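Local structure of nucleosome assembly protein 1, putative (Plasmodium falciparum, 3FS3) at residues L119-V125 / T276-I281; E135-Y139 / T166-F170; L175-M181 / L192-T198; N207-K211 / R234-H239. The protein probably acts as a histone chaperone of the NAP family, binding histones and chromatin during nucleosome assembly. One frame throughout, in Å; residues are numbered along the deposited sequence.

Contact 1 (L119-V125 / T276-I281); sequences LRNNNTV and TIKERI
Asn-122 and Thr-276 approach from opposite directions: the methyl CG2 of Thr-276 comes to 3.1 Å from ND2 of Asn-122. The amide reaches this far because its CG stands anti to the backbone N (chi1 169°), and its rotation is fixed from within its own segment. OD1 of Asn-122 accepts from the backbone N of Val-125 at 2.9 Å, with an almost straight N-H...O angle of 177°. This is a helix N-cap: asparagine suits the position because its short amide can fold back onto a backbone N-H that the first turn of helix 123-126 leaves without a carbonyl partner. Next to the cap the packing is apolar and buried. CD1 of Ile-281 lies 3.7 Å from CB of Asn-122, while CG2 of Ile-281 meets CD2 of Leu-119 at 4.0 Å, the two side chains crossing at about a right angle. The branched Val-125 fills the other end, its CG2 sliding past CG2 of Thr-276 at 3.8 Å and also touching Ile-277. The short turn between helix 114-120 and helix 123-126 is thus pressed against the long helix 260-289, whose backbone widens here into a pi-type turn, with O of Thr-276 accepting from N of both Arg-280 and Ile-281. Toward solvent the contact thins. CG2 of Thr-124 merely approaches OG1 of Thr-276 at 3.6 Å, and that hydroxyl is bonded to the backbone O of Glu-272 one turn earlier. Arg-280 touches the amide only through CB, and its guanidinium lies on the exposed side.

Contact 2 (E135-Y139 / T166-F170); sequences EILVY and TNPFF
OD1 of Asn-167 is gripped by two backbone N-H groups of its own loop, and its CB lies over the ring of Tyr-139 across the contact. N of Phe-169 donates to OD1 of Asn-167 at 2.7 Å, in the carbonyl plane, and N of Phe-170 donates to the same OD1 at 2.9 Å, tilted from it. Together they form an Asx turn and an Asx motif, which asparagine suits because its carbonyl sits just far enough from the chain to gather successive N-H groups; ND2 is held in turn by O of Ala-165. With chi1 at 71°, CG lies between the backbone N and the carbonyl carbon, turning the amide back into the loop while CB faces the tyrosine. CB of Asn-167 sits 3.7 Å from the Tyr-139 ring centroid, a CH-pi contact shifted toward the rim, and CD of Pro-168 reaches CZ of Tyr-139 at 3.6 Å. The loop between strands 158-164 and 174-181 is thereby fastened to helix 131-137 and the residues after it. The buried ring of Phe-169 carries much of the apolar packing. CG1 of Ile-136 stands over the centre of the Phe-169 ring, 3.5 Å from its centroid and only 7° off the normal, while CE2 of Tyr-139 comes to its edge. On the exposed rim the extended Glu-135 chain brings OE2 to the same ring's edge, 3.4 Å from CE1 of Phe-169.

Contact 3 (L175-M181 / L192-T198); sequences LTKTYHM and LLHTEAT
Strands 174-181 and 192-197 form an antiparallel beta hairpin; the axes of 175-181 and 192-197 approach to 4.6 Å, their N-to-C directions 167° apart. Thr-178 and Glu-196 are a hydrogen-bonded pair joined in both directions, with N of Thr-178 to O of Glu-196 at 2.7 Å. Toward the hairpin end Leu-193 and His-194 both face His-180, whose O accepts from N of Leu-193 at 2.8 Å and more weakly from N of His-194.

One face of the sheet, carrying Thr-178, His-180, His-194 and Glu-196, is polar. The two imidazoles form an offset stack, centroids 4.2 Å apart and planes 9° from parallel. NE2 of His-180 donates to OE2 of Glu-196 from above the carboxylate plane; the modelled 2.5 Å is unusually short and its exact length doubtful. CG2 of Thr-178 lies over one face of the same imidazole. A water toward the Thr-176 end is hydrogen-bonded to OG1 of Thr-176 and OG1 of Thr-178 and donates to O of Glu-196.

The face of Lys-177, Tyr-179, Thr-195 and Leu-192 turns to the buried side, against helix 260-289 and the loop with Phe-240. Bends at chi2 and chi4 swing the lysine chain across Ala-197, whose small CB is 3.7 Å from CD of Lys-177, and deliver NZ to Asp-270 and to O of Phe-240. Tyr-179 OH is hydrogen-bonded to Asp-270 as well, while CD1 of Leu-192 packs at its ring edge. The slipped pairing at His-180 is a classic beta bulge in an antiparallel hairpin.

Contact 4 (N207-K211 / R234-H239); sequences NILKK and RDSFFH
Leu-209 lays its CD2 over one face of the His-239 imidazole, 3.4 Å from the ring centroid and 16° off the normal, a CH-pi contact offset toward the rim. The neighbouring Phe-238 ring has CD2 of Phe-237 over one face and OG of Ser-236 at its edge, and CD1 of Ile-208 comes in obliquely at 3.5 Å from CD2 of Phe-238. The apolar pair Ile-208 and Leu-209 occupies the middle of a type I beta turn, Asn-207 to Lys-210, and both side chains pack on Ser-236 and the 3-10 segment 237-239. Asn-207 suits the first place because its OD1 accepts from N of Leu-209, an Asx turn, with the donor well above the carbonyl plane. On the other segment Ser-236 makes an ST turn: OG of Ser-236, anti to the backbone N at chi1 165°, takes the N-H of Phe-238, with N 3.1 Å away. The same OG also bonds to Asp-133, which ties the loop to helix 131-137, and Ile-136 of that helix packs on both Ile-208 and Phe-238. The exposed rim is looser. N of Arg-234 makes a weak bond to O of Leu-209. CB of the poorly ordered Lys-211 lies over one face of the Arg-234 guanidinium, and at the edge of that group NE of Arg-234 reaches O of Ile-208 in a weak bond of 3.4 Å.

Of the four, contact 1 closes the longest loop and the other three are nested within it, following in the order contact 2, contact 3, contact 4. Contact 1 sets the turn after helix 114-120 against helix 260-289, while contact 3 pairs the last two strands of the four-stranded antiparallel sheet; the centres of contacts 1 and 3 lie about 18 Å apart. Contacts 2 and 4, their centres about 14 Å apart, share the Ile-136 side of helix 131-137, where CG2 of Ile-136 packs on CZ of Phe-238. Phe-170 then touches Leu-175, joining contact 2 to contact 3. Helices, sheet and connecting loops are thus packed into one NAP-family domain, from which the long helix 49-99 extends.

Contact 1 (L119-V125 / T276-I281)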
loop_
_atom_site.group_PDB
_atom_site.type_symbol
_atom_site.label_atom_id
_atom_site.label_comp_id
_atom_site.label_asym_id
_atom_site.label_seq_id
_atom_site.Cartn_x
_atom_site.Cartn_y
_atom_site.Cartn_z
ATOM N N LEU A 119 8.377 19.141 9.803
ATOM C CA LEU A 119 7.677 18.130 10.601
ATOM C C LEU A 119 6.347 18.666 11.145
ATOM O O LEU A 119 5.335 17.964 11.131
ATOM C CB LEU A 119 8.552 17.671 11.770
ATOM C CG LEU A 119 9.833 16.892 11.462
ATOM C CD1 LEU A 119 10.674 16.773 12.722
ATOM C CD2 LEU A 119 9.483 15.518 10.921
ATOM N N ARG A 120 6.355 19.907 11.621
ATOM C CA ARG A 120 5.148 20.535 12.158
ATOM C C ARG A 120 4.047 20.626 11.110
ATOM O O ARG A 120 2.882 20.372 11.412
ATOM C CB ARG A 120 5.453 21.947 12.675
ATOM C CG ARG A 120 5.818 22.026 14.150
ATOM C CD ARG A 120 4.662 21.545 15.011
ATOM N NE ARG A 120 4.871 21.819 16.430
ATOM C CZ ARG A 120 4.187 21.227 17.405
ATOM N NH1 ARG A 120 3.257 20.334 17.100
ATOM N NH2 ARG A 120 4.434 21.523 18.677
ATOM N N ASN A 121 4.421 20.982 9.883
ATOM C CA ASN A 121 3.465 21.119 8.793
ATOM C C ASN A 121 2.909 19.813 8.230
ATOM O O ASN A 121 2.183 19.821 7.235
ATOM C CB ASN A 121 4.068 21.958 7.658
ATOM C CG ASN A 121 4.279 23.411 8.060
ATOM O OD1 ASN A 121 3.503 23.963 8.834
ATOM N ND2 ASN A 121 5.324 24.037 7.528
ATOM N N ASN A 122 3.256 18.688 8.845
ATOM C CA ASN A 122 2.725 17.397 8.404
ATOM C C ASN A 122 1.809 16.901 9.517
ATOM O O ASN A 122 2.261 16.656 10.634
ATOM C CB ASN A 122 3.852 16.393 8.146
ATOM C CG ASN A 122 3.339 14.975 7.959
ATOM O OD1 ASN A 122 2.853 14.352 8.902
ATOM N ND2 ASN A 122 3.444 14.459 6.740
ATOM N N ASN A 123 0.523 16.764 9.206
ATOM C CA ASN A 123 -0.483 16.334 10.179
ATOM C C ASN A 123 -0.086 15.155 11.054
ATOM O O ASN A 123 -0.044 15.277 12.279
ATOM C CB ASN A 123 -1.797 16.002 9.472
ATOM C CG ASN A 123 -2.277 17.128 8.576
ATOM O OD1 ASN A 123 -2.187 18.305 8.935
ATOM N ND2 ASN A 123 -2.802 16.774 7.407
ATOM N N THR A 124 0.195 14.018 10.422
ATOM C CA THR A 124 0.572 12.797 11.132
ATOM C C THR A 124 1.711 12.993 12.135
ATOM O O THR A 124 1.587 12.613 13.302
ATOM C CB THR A 124 0.979 11.683 10.141
ATOM O OG1 THR A 124 -0.088 11.454 9.215
ATOM C CG2 THR A 124 1.267 10.392 10.878
ATOM N N VAL A 125 2.816 13.579 11.681
ATOM C CA VAL A 125 3.971 13.802 12.547
ATOM C C VAL A 125 3.738 14.907 13.567
ATOM O O VAL A 125 4.236 14.838 14.692
ATOM C CB VAL A 125 5.225 14.172 11.732
ATOM C CG1 VAL A 125 6.390 14.476 12.678
ATOM C CG2 VAL A 125 5.577 13.040 10.775
ATOM N N THR A 276 5.755 8.058 7.391
ATOM C CA THR A 276 5.514 9.417 6.937
ATOM C C THR A 276 6.830 10.172 6.777
ATOM O O THR A 276 7.006 10.929 5.824
ATOM C CB THR A 276 4.612 10.179 7.925
ATOM O OG1 THR A 276 3.362 9.492 8.053
ATOM C CG2 THR A 276 4.350 11.590 7.435
ATOM N N ILE A 277 7.749 9.965 7.712
ATOM C CA ILE A 277 9.039 10.634 7.645
ATOM C C ILE A 277 9.800 10.117 6.437
ATOM O O ILE A 277 10.359 10.884 5.663
ATOM C CB ILE A 277 9.871 10.380 8.922
ATOM C CG1 ILE A 277 9.246 11.140 10.097
ATOM C CG2 ILE A 277 11.330 10.800 8.693
ATOM C CD1 ILE A 277 9.966 10.956 11.420
ATOM N N LYS A 278 9.791 8.801 6.281
ATOM C CA LYS A 278 10.477 8.134 5.187
ATOM C C LYS A 278 9.942 8.473 3.801
ATOM O O LYS A 278 10.705 8.813 2.902
ATOM C CB LYS A 278 10.402 6.617 5.405
ATOM C CG LYS A 278 10.780 5.764 4.205
ATOM C CD LYS A 278 10.819 4.290 4.599
ATOM C CE LYS A 278 11.222 3.394 3.437
ATOM N NZ LYS A 278 10.166 3.322 2.383
ATOM N N GLU A 279 8.631 8.395 3.631
ATOM C CA GLU A 279 8.035 8.639 2.322
ATOM C C GLU A 279 7.543 10.052 2.047
ATOM O O GLU A 279 7.358 10.425 0.893
ATOM C CB GLU A 279 6.874 7.670 2.106
ATOM C CG GLU A 279 7.211 6.229 2.413
ATOM C CD GLU A 279 6.106 5.282 2.003
ATOM O OE1 GLU A 279 4.964 5.452 2.487
ATOM O OE2 GLU A 279 6.381 4.368 1.194
ATOM N N ARG A 280 7.336 10.834 3.098
ATOM C CA ARG A 280 6.822 12.185 2.936
ATOM C C ARG A 280 7.769 13.320 3.299
ATOM O O ARG A 280 8.084 14.155 2.455
ATOM C CB ARG A 280 5.515 12.326 3.724
ATOM C CG ARG A 280 4.278 11.885 2.941
ATOM C CD ARG A 280 4.034 12.856 1.793
ATOM N NE ARG A 280 2.721 12.700 1.176
ATOM C CZ ARG A 280 2.176 13.590 0.351
ATOM N NH1 ARG A 280 2.832 14.699 0.044
ATOM N NH2 ARG A 280 0.972 13.375 -0.161
ATOM N N ILE A 281 8.216 13.353 4.550
ATOM C CA ILE A 281 9.114 14.403 5.018
ATOM C C ILE A 281 10.424 14.454 4.235
ATOM O O ILE A 281 10.814 15.500 3.725
ATOM C CB ILE A 281 9.444 14.217 6.519
ATOM C CG1 ILE A 281 8.147 14.142 7.330
ATOM C CG2 ILE A 281 10.316 15.365 7.018
ATOM C CD1 ILE A 281 7.343 15.428 7.344
#

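Contact 2 (E135-Y139 / T166-F170)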
loop_
_atom_site.group_PDB
_atom_site.type_symbol
_atom_site.label_atom_id
_atom_site.label_comp_id
_atom_site.label_asym_id
_atom_site.label_seq_id
_atom_site.Cartn_x
_atom_site.Cartn_y
_atom_site.Cartn_z
ATOM N N GLU A 135 12.208 22.792 21.410
ATOM C CA GLU A 135 13.510 23.360 21.734
ATOM C C GLU A 135 14.617 22.369 21.414
ATOM O O GLU A 135 15.772 22.752 21.249
ATOM C CB GLU A 135 13.580 23.801 23.206
ATOM C CG GLU A 135 13.282 22.739 24.240
ATOM C CD GLU A 135 13.134 23.335 25.635
ATOM O OE1 GLU A 135 12.284 24.240 25.810
ATOM O OE2 GLU A 135 13.863 22.906 26.556
ATOM N N ILE A 136 14.261 21.095 21.297
ATOM C CA ILE A 136 15.255 20.083 20.969
ATOM C C ILE A 136 15.352 19.912 19.444
ATOM O O ILE A 136 16.449 19.835 18.877
ATOM C CB ILE A 136 14.905 18.727 21.630
ATOM C CG1 ILE A 136 14.776 18.913 23.144
ATOM C CG2 ILE A 136 16.010 17.697 21.363
ATOM C CD1 ILE A 136 14.285 17.672 23.873
ATOM N N LEU A 137 14.202 19.903 18.782
ATOM C CA LEU A 137 14.143 19.710 17.342
ATOM C C LEU A 137 14.793 20.824 16.509
ATOM O O LEU A 137 15.140 20.614 15.346
ATOM C CB LEU A 137 12.681 19.487 16.921
ATOM C CG LEU A 137 12.046 18.189 17.442
ATOM C CD1 LEU A 137 10.540 18.213 17.179
ATOM C CD2 LEU A 137 12.703 16.967 16.757
ATOM N N VAL A 138 14.966 22.002 17.098
ATOM C CA VAL A 138 15.601 23.102 16.389
ATOM C C VAL A 138 17.087 22.800 16.150
ATOM O O VAL A 138 17.743 23.480 15.365
ATOM C CB VAL A 138 15.484 24.439 17.169
ATOM C CG1 VAL A 138 14.008 24.842 17.306
ATOM C CG2 VAL A 138 16.140 24.308 18.536
ATOM N N TYR A 139 17.614 21.787 16.832
ATOM C CA TYR A 139 19.015 21.399 16.668
ATOM C C TYR A 139 19.158 20.349 15.565
ATOM O O TYR A 139 20.263 19.923 15.238
ATOM C CB TYR A 139 19.561 20.833 17.982
ATOM C CG TYR A 139 19.826 21.899 19.021
ATOM C CD1 TYR A 139 21.046 22.574 19.049
ATOM C CD2 TYR A 139 18.841 22.277 19.940
ATOM C CE1 TYR A 139 21.285 23.601 19.959
ATOM C CE2 TYR A 139 19.067 23.314 20.858
ATOM C CZ TYR A 139 20.294 23.971 20.855
ATOM O OH TYR A 139 20.533 25.023 21.710
ATOM N N THR A 166 25.524 19.861 17.976
ATOM C CA THR A 166 25.887 19.836 19.381
ATOM C C THR A 166 24.737 20.552 20.061
ATOM O O THR A 166 24.293 21.600 19.590
ATOM C CB THR A 166 27.177 20.621 19.619
ATOM O OG1 THR A 166 28.233 20.014 18.865
ATOM C CG2 THR A 166 27.531 20.635 21.106
ATOM N N ASN A 167 24.253 19.988 21.160
ATOM C CA ASN A 167 23.110 20.564 21.837
ATOM C C ASN A 167 23.168 20.284 23.339
ATOM O O ASN A 167 23.851 19.371 23.779
ATOM C CB ASN A 167 21.837 19.983 21.215
ATOM C CG ASN A 167 21.641 18.531 21.573
ATOM O OD1 ASN A 167 21.240 18.217 22.690
ATOM N ND2 ASN A 167 21.945 17.630 20.636
ATOM N N PRO A 168 22.439 21.073 24.143
ATOM C CA PRO A 168 22.417 20.916 25.600
ATOM C C PRO A 168 21.479 19.849 26.155
ATOM O O PRO A 168 21.316 19.732 27.372
ATOM C CB PRO A 168 22.048 22.322 26.077
ATOM C CG PRO A 168 21.069 22.762 25.016
ATOM C CD PRO A 168 21.718 22.291 23.726
ATOM N N PHE A 169 20.881 19.056 25.274
ATOM C CA PHE A 169 19.936 18.033 25.709
ATOM C C PHE A 169 20.519 16.627 25.783
ATOM O O PHE A 169 20.302 15.915 26.763
ATOM C CB PHE A 169 18.718 18.065 24.793
ATOM C CG PHE A 169 17.979 19.360 24.850
ATOM C CD1 PHE A 169 17.136 19.646 25.925
ATOM C CD2 PHE A 169 18.163 20.319 23.864
ATOM C CE1 PHE A 169 16.485 20.879 26.021
ATOM C CE2 PHE A 169 17.518 21.557 23.948
ATOM C CZ PHE A 169 16.675 21.836 25.033
ATOM N N PHE A 170 21.245 16.221 24.747
ATOM C CA PHE A 170 21.875 14.910 24.741
ATOM C C PHE A 170 23.158 14.984 23.937
ATOM O O PHE A 170 23.322 15.880 23.112
ATOM C CB PHE A 170 20.925 13.835 24.184
ATOM C CG PHE A 170 20.352 14.151 22.833
ATOM C CD1 PHE A 170 21.157 14.146 21.698
ATOM C CD2 PHE A 170 18.985 14.411 22.691
ATOM C CE1 PHE A 170 20.611 14.390 20.440
ATOM C CE2 PHE A 170 18.428 14.659 21.436
ATOM C CZ PHE A 170 19.246 14.646 20.309
#

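Contact 3 (L175-M181 / L192-T198)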
loop_
_atom_site.group_PDB
_atom_site.type_symbol
_atom_site.label_atom_id
_atom_site.label_comp_id
_atom_site.label_asym_id
_atom_site.label_seq_id
_atom_site.Cartn_x
_atom_site.Cartn_y
_atom_site.Cartn_z
ATOM N N LEU A 175 20.651 10.045 16.094
ATOM C CA LEU A 175 19.687 9.126 16.690
ATOM C C LEU A 175 19.067 8.343 15.531
ATOM O O LEU A 175 18.548 8.941 14.581
ATOM C CB LEU A 175 18.584 9.881 17.454
ATOM C CG LEU A 175 18.974 10.695 18.691
ATOM C CD1 LEU A 175 17.703 11.172 19.396
ATOM C CD2 LEU A 175 19.814 9.842 19.638
ATOM N N THR A 176 19.130 7.018 15.594
ATOM C CA THR A 176 18.576 6.191 14.529
ATOM C C THR A 176 17.467 5.280 15.022
ATOM O O THR A 176 17.338 5.007 16.217
ATOM C CB THR A 176 19.636 5.289 13.902
ATOM O OG1 THR A 176 19.969 4.246 14.824
ATOM C CG2 THR A 176 20.889 6.081 13.566
ATOM N N LYS A 177 16.672 4.809 14.073
ATOM C CA LYS A 177 15.570 3.908 14.345
ATOM C C LYS A 177 15.597 2.903 13.200
ATOM O O LYS A 177 15.481 3.282 12.032
ATOM C CB LYS A 177 14.251 4.680 14.349
ATOM C CG LYS A 177 13.028 3.845 14.698
ATOM C CD LYS A 177 13.027 3.452 16.156
ATOM C CE LYS A 177 11.793 2.625 16.512
ATOM N NZ LYS A 177 10.563 3.437 16.674
ATOM N N THR A 178 15.773 1.628 13.535
ATOM C CA THR A 178 15.833 0.571 12.534
ATOM C C THR A 178 14.563 -0.274 12.493
ATOM O O THR A 178 14.158 -0.853 13.498
ATOM C CB THR A 178 17.028 -0.364 12.796
ATOM O OG1 THR A 178 18.222 0.414 12.932
ATOM C CG2 THR A 178 17.203 -1.347 11.633
ATOM N N TYR A 179 13.934 -0.334 11.324
ATOM C CA TYR A 179 12.721 -1.124 11.151
ATOM C C TYR A 179 13.069 -2.409 10.410
ATOM O O TYR A 179 13.427 -2.377 9.231
ATOM C CB TYR A 179 11.670 -0.327 10.373
ATOM C CG TYR A 179 11.059 0.777 11.199
ATOM C CD1 TYR A 179 9.967 0.531 12.031
ATOM C CD2 TYR A 179 11.633 2.042 11.225
ATOM C CE1 TYR A 179 9.470 1.522 12.878
ATOM C CE2 TYR A 179 11.150 3.034 12.062
ATOM C CZ TYR A 179 10.072 2.772 12.887
ATOM O OH TYR A 179 9.619 3.763 13.725
ATOM N N HIS A 180 12.983 -3.532 11.120
ATOM C CA HIS A 180 13.284 -4.848 10.552
ATOM C C HIS A 180 12.009 -5.459 9.997
ATOM O O HIS A 180 11.030 -5.629 10.722
ATOM C CB HIS A 180 13.871 -5.761 11.630
ATOM C CG HIS A 180 15.266 -5.395 12.035
ATOM N ND1 HIS A 180 16.368 -5.705 11.267
ATOM C CD2 HIS A 180 15.737 -4.737 13.120
ATOM C CE1 HIS A 180 17.459 -5.258 11.864
ATOM N NE2 HIS A 180 17.103 -4.668 12.991
ATOM N N MET A 181 12.017 -5.796 8.711
ATOM C CA MET A 181 10.820 -6.361 8.101
ATOM C C MET A 181 11.065 -7.437 7.049
ATOM O O MET A 181 12.136 -7.502 6.444
ATOM C CB MET A 181 10.000 -5.229 7.504
ATOM C CG MET A 181 9.751 -4.128 8.501
ATOM S SD MET A 181 9.281 -2.626 7.703
ATOM C CE MET A 181 7.542 -2.979 7.417
ATOM N N LEU A 192 5.920 -5.923 9.671
ATOM C CA LEU A 192 6.965 -5.504 10.602
ATOM C C LEU A 192 7.409 -6.590 11.579
ATOM O O LEU A 192 6.589 -7.195 12.272
ATOM C CB LEU A 192 6.491 -4.278 11.389
ATOM C CG LEU A 192 7.473 -3.633 12.370
ATOM C CD1 LEU A 192 8.695 -3.124 11.615
ATOM C CD2 LEU A 192 6.778 -2.492 13.097
ATOM N N LEU A 193 8.720 -6.816 11.633
ATOM C CA LEU A 193 9.305 -7.813 12.523
ATOM C C LEU A 193 9.577 -7.196 13.899
ATOM O O LEU A 193 8.952 -7.576 14.888
ATOM C CB LEU A 193 10.612 -8.348 11.926
ATOM C CG LEU A 193 10.533 -8.967 10.524
ATOM C CD1 LEU A 193 11.936 -9.242 9.991
ATOM C CD2 LEU A 193 9.714 -10.247 10.576
ATOM N N HIS A 194 10.511 -6.247 13.952
ATOM C CA HIS A 194 10.864 -5.574 15.202
ATOM C C HIS A 194 11.680 -4.301 14.948
ATOM O O HIS A 194 12.229 -4.106 13.858
ATOM C CB HIS A 194 11.653 -6.526 16.109
ATOM C CG HIS A 194 13.051 -6.788 15.643
ATOM N ND1 HIS A 194 14.153 -6.220 16.245
ATOM C CD2 HIS A 194 13.524 -7.545 14.626
ATOM C CE1 HIS A 194 15.247 -6.618 15.619
ATOM N NE2 HIS A 194 14.893 -7.422 14.632
ATOM N N THR A 195 11.764 -3.443 15.963
ATOM C CA THR A 195 12.486 -2.183 15.842
ATOM C C THR A 195 13.637 -1.978 16.836
ATOM O O THR A 195 13.611 -2.482 17.960
ATOM C CB THR A 195 11.511 -0.997 15.964
ATOM O OG1 THR A 195 10.808 -1.071 17.212
ATOM C CG2 THR A 195 10.505 -1.028 14.829
ATOM N N GLU A 196 14.643 -1.226 16.394
ATOM C CA GLU A 196 15.824 -0.913 17.197
ATOM C C GLU A 196 16.053 0.591 17.218
ATOM O O GLU A 196 16.204 1.213 16.170
ATOM C CB GLU A 196 17.077 -1.559 16.606
ATOM C CG GLU A 196 17.190 -3.055 16.756
ATOM C CD GLU A 196 18.424 -3.590 16.049
ATOM O OE1 GLU A 196 19.536 -3.094 16.334
ATOM O OE2 GLU A 196 18.284 -4.504 15.209
ATOM N N ALA A 197 16.103 1.171 18.407
ATOM C CA ALA A 197 16.332 2.600 18.529
ATOM C C ALA A 197 17.573 2.865 19.369
ATOM O O ALA A 197 17.855 2.150 20.335
ATOM C CB ALA A 197 15.129 3.271 19.157
ATOM N N THR A 198 18.324 3.889 18.989
ATOM C CA THR A 198 19.510 4.250 19.738
ATOM C C THR A 198 19.049 4.770 21.090
ATOM O O THR A 198 17.971 5.347 21.209
ATOM C CB THR A 198 20.325 5.343 19.000
ATOM O OG1 THR A 198 21.055 6.140 19.948
ATOM C CG2 THR A 198 19.413 6.213 18.198
HETATM O O HOH W 1 18.837 1.799 15.077
#

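Contact 4 (N207-K211 / R234-H239)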
loop_
_atom_site.group_PDB
_atom_site.type_symbol
_atom_site.label_atom_id
_atom_site.label_comp_id
_atom_site.label_asym_id
_atom_site.label_seq_id
_atom_site.Cartn_x
_atom_site.Cartn_y
_atom_site.Cartn_z
ATOM N N ASN A 207 16.143 15.194 30.414
ATOM C CA ASN A 207 15.280 14.153 29.880
ATOM C C ASN A 207 13.804 14.555 29.946
ATOM O O ASN A 207 13.139 14.370 30.967
ATOM C CB ASN A 207 15.513 12.844 30.635
ATOM C CG ASN A 207 14.827 11.658 29.979
ATOM O OD1 ASN A 207 14.188 11.785 28.933
ATOM N ND2 ASN A 207 14.962 10.490 30.595
ATOM N N ILE A 208 13.300 15.104 28.844
ATOM C CA ILE A 208 11.909 15.537 28.751
ATOM C C ILE A 208 10.935 14.383 28.932
ATOM O O ILE A 208 9.768 14.599 29.250
ATOM C CB ILE A 208 11.612 16.186 27.391
ATOM C CG1 ILE A 208 11.977 15.214 26.269
ATOM C CG2 ILE A 208 12.376 17.490 27.260
ATOM C CD1 ILE A 208 11.689 15.733 24.887
ATOM N N LEU A 209 11.406 13.159 28.721
ATOM C CA LEU A 209 10.545 11.993 28.876
ATOM C C LEU A 209 10.157 11.834 30.343
ATOM O O LEU A 209 9.308 11.010 30.687
ATOM C CB LEU A 209 11.257 10.729 28.387
ATOM C CG LEU A 209 11.682 10.680 26.917
ATOM C CD1 LEU A 209 12.332 9.337 26.633
ATOM C CD2 LEU A 209 10.476 10.883 26.012
ATOM N N LYS A 210 10.793 12.633 31.198
ATOM C CA LYS A 210 10.540 12.615 32.637
ATOM C C LYS A 210 10.212 14.012 33.159
ATOM O O LYS A 210 10.675 15.013 32.608
ATOM C CB LYS A 210 11.768 12.082 33.386
ATOM C CG LYS A 210 11.790 10.579 33.602
ATOM C CD LYS A 210 11.705 9.806 32.299
ATOM C CE LYS A 210 11.600 8.316 32.566
ATOM N NZ LYS A 210 11.436 7.535 31.310
ATOM N N LYS A 211 9.409 14.071 34.220
ATOM C CA LYS A 211 9.031 15.339 34.843
ATOM C C LYS A 211 8.094 15.113 36.027
ATOM O O LYS A 211 8.300 14.206 36.836
ATOM C CB LYS A 211 8.352 16.270 33.834
ATOM C CG LYS A 211 6.850 16.058 33.680
ATOM C CD LYS A 211 6.174 17.346 33.223
ATOM C CE LYS A 211 6.374 18.463 34.247
ATOM N NZ LYS A 211 5.898 19.786 33.761
ATOM N N ARG A 234 6.323 11.978 30.553
ATOM C CA ARG A 234 5.191 12.542 29.825
ATOM C C ARG A 234 5.343 12.311 28.322
ATOM O O ARG A 234 6.374 11.826 27.858
ATOM C CB ARG A 234 5.082 14.042 30.099
ATOM C CG ARG A 234 6.329 14.813 29.716
ATOM C CD ARG A 234 6.140 16.304 29.895
ATOM N NE ARG A 234 7.383 17.028 29.658
ATOM C CZ ARG A 234 7.540 18.326 29.881
ATOM N NH1 ARG A 234 6.525 19.044 30.349
ATOM N NH2 ARG A 234 8.709 18.905 29.645
ATOM N N ASP A 235 4.310 12.670 27.568
ATOM C CA ASP A 235 4.323 12.499 26.124
ATOM C C ASP A 235 5.408 13.330 25.451
ATOM O O ASP A 235 5.663 14.474 25.826
ATOM C CB ASP A 235 2.960 12.867 25.550
ATOM C CG ASP A 235 1.870 11.919 25.999
ATOM O OD1 ASP A 235 2.023 10.701 25.774
ATOM O OD2 ASP A 235 0.864 12.391 26.574
ATOM N N SER A 236 6.047 12.742 24.448
ATOM C CA SER A 236 7.106 13.425 23.727
ATOM C C SER A 236 7.436 12.720 22.429
ATOM O O SER A 236 7.337 11.493 22.325
ATOM C CB SER A 236 8.368 13.493 24.579
ATOM O OG SER A 236 9.486 13.848 23.782
ATOM N N PHE A 237 7.838 13.502 21.438
ATOM C CA PHE A 237 8.201 12.943 20.157
ATOM C C PHE A 237 9.321 11.918 20.321
ATOM O O PHE A 237 9.376 10.915 19.618
ATOM C CB PHE A 237 8.697 14.043 19.218
ATOM C CG PHE A 237 9.413 13.515 18.018
ATOM C CD1 PHE A 237 8.712 12.865 17.008
ATOM C CD2 PHE A 237 10.794 13.620 17.914
ATOM C CE1 PHE A 237 9.377 12.327 15.910
ATOM C CE2 PHE A 237 11.465 13.085 16.821
ATOM C CZ PHE A 237 10.757 12.438 15.818
ATOM N N PHE A 238 10.217 12.181 21.260
ATOM C CA PHE A 238 11.361 11.312 21.462
ATOM C C PHE A 238 11.065 9.908 21.977
ATOM O O PHE A 238 11.970 9.082 22.122
ATOM C CB PHE A 238 12.384 12.069 22.311
ATOM C CG PHE A 238 12.975 13.252 21.586
ATOM C CD1 PHE A 238 14.099 13.099 20.777
ATOM C CD2 PHE A 238 12.353 14.501 21.639
ATOM C CE1 PHE A 238 14.596 14.174 20.024
ATOM C CE2 PHE A 238 12.836 15.582 20.895
ATOM C CZ PHE A 238 13.963 15.419 20.082
ATOM N N HIS A 239 9.787 9.629 22.214
ATOM C CA HIS A 239 9.375 8.299 22.640
ATOM C C HIS A 239 9.472 7.422 21.398
ATOM O O HIS A 239 9.382 6.201 21.476
ATOM C CB HIS A 239 7.939 8.323 23.164
ATOM C CG HIS A 239 7.841 8.631 24.625
ATOM N ND1 HIS A 239 6.950 9.548 25.136
ATOM C CD2 HIS A 239 8.522 8.136 25.684
ATOM C CE1 HIS A 239 7.087 9.606 26.449
ATOM N NE2 HIS A 239 8.034 8.759 26.807
#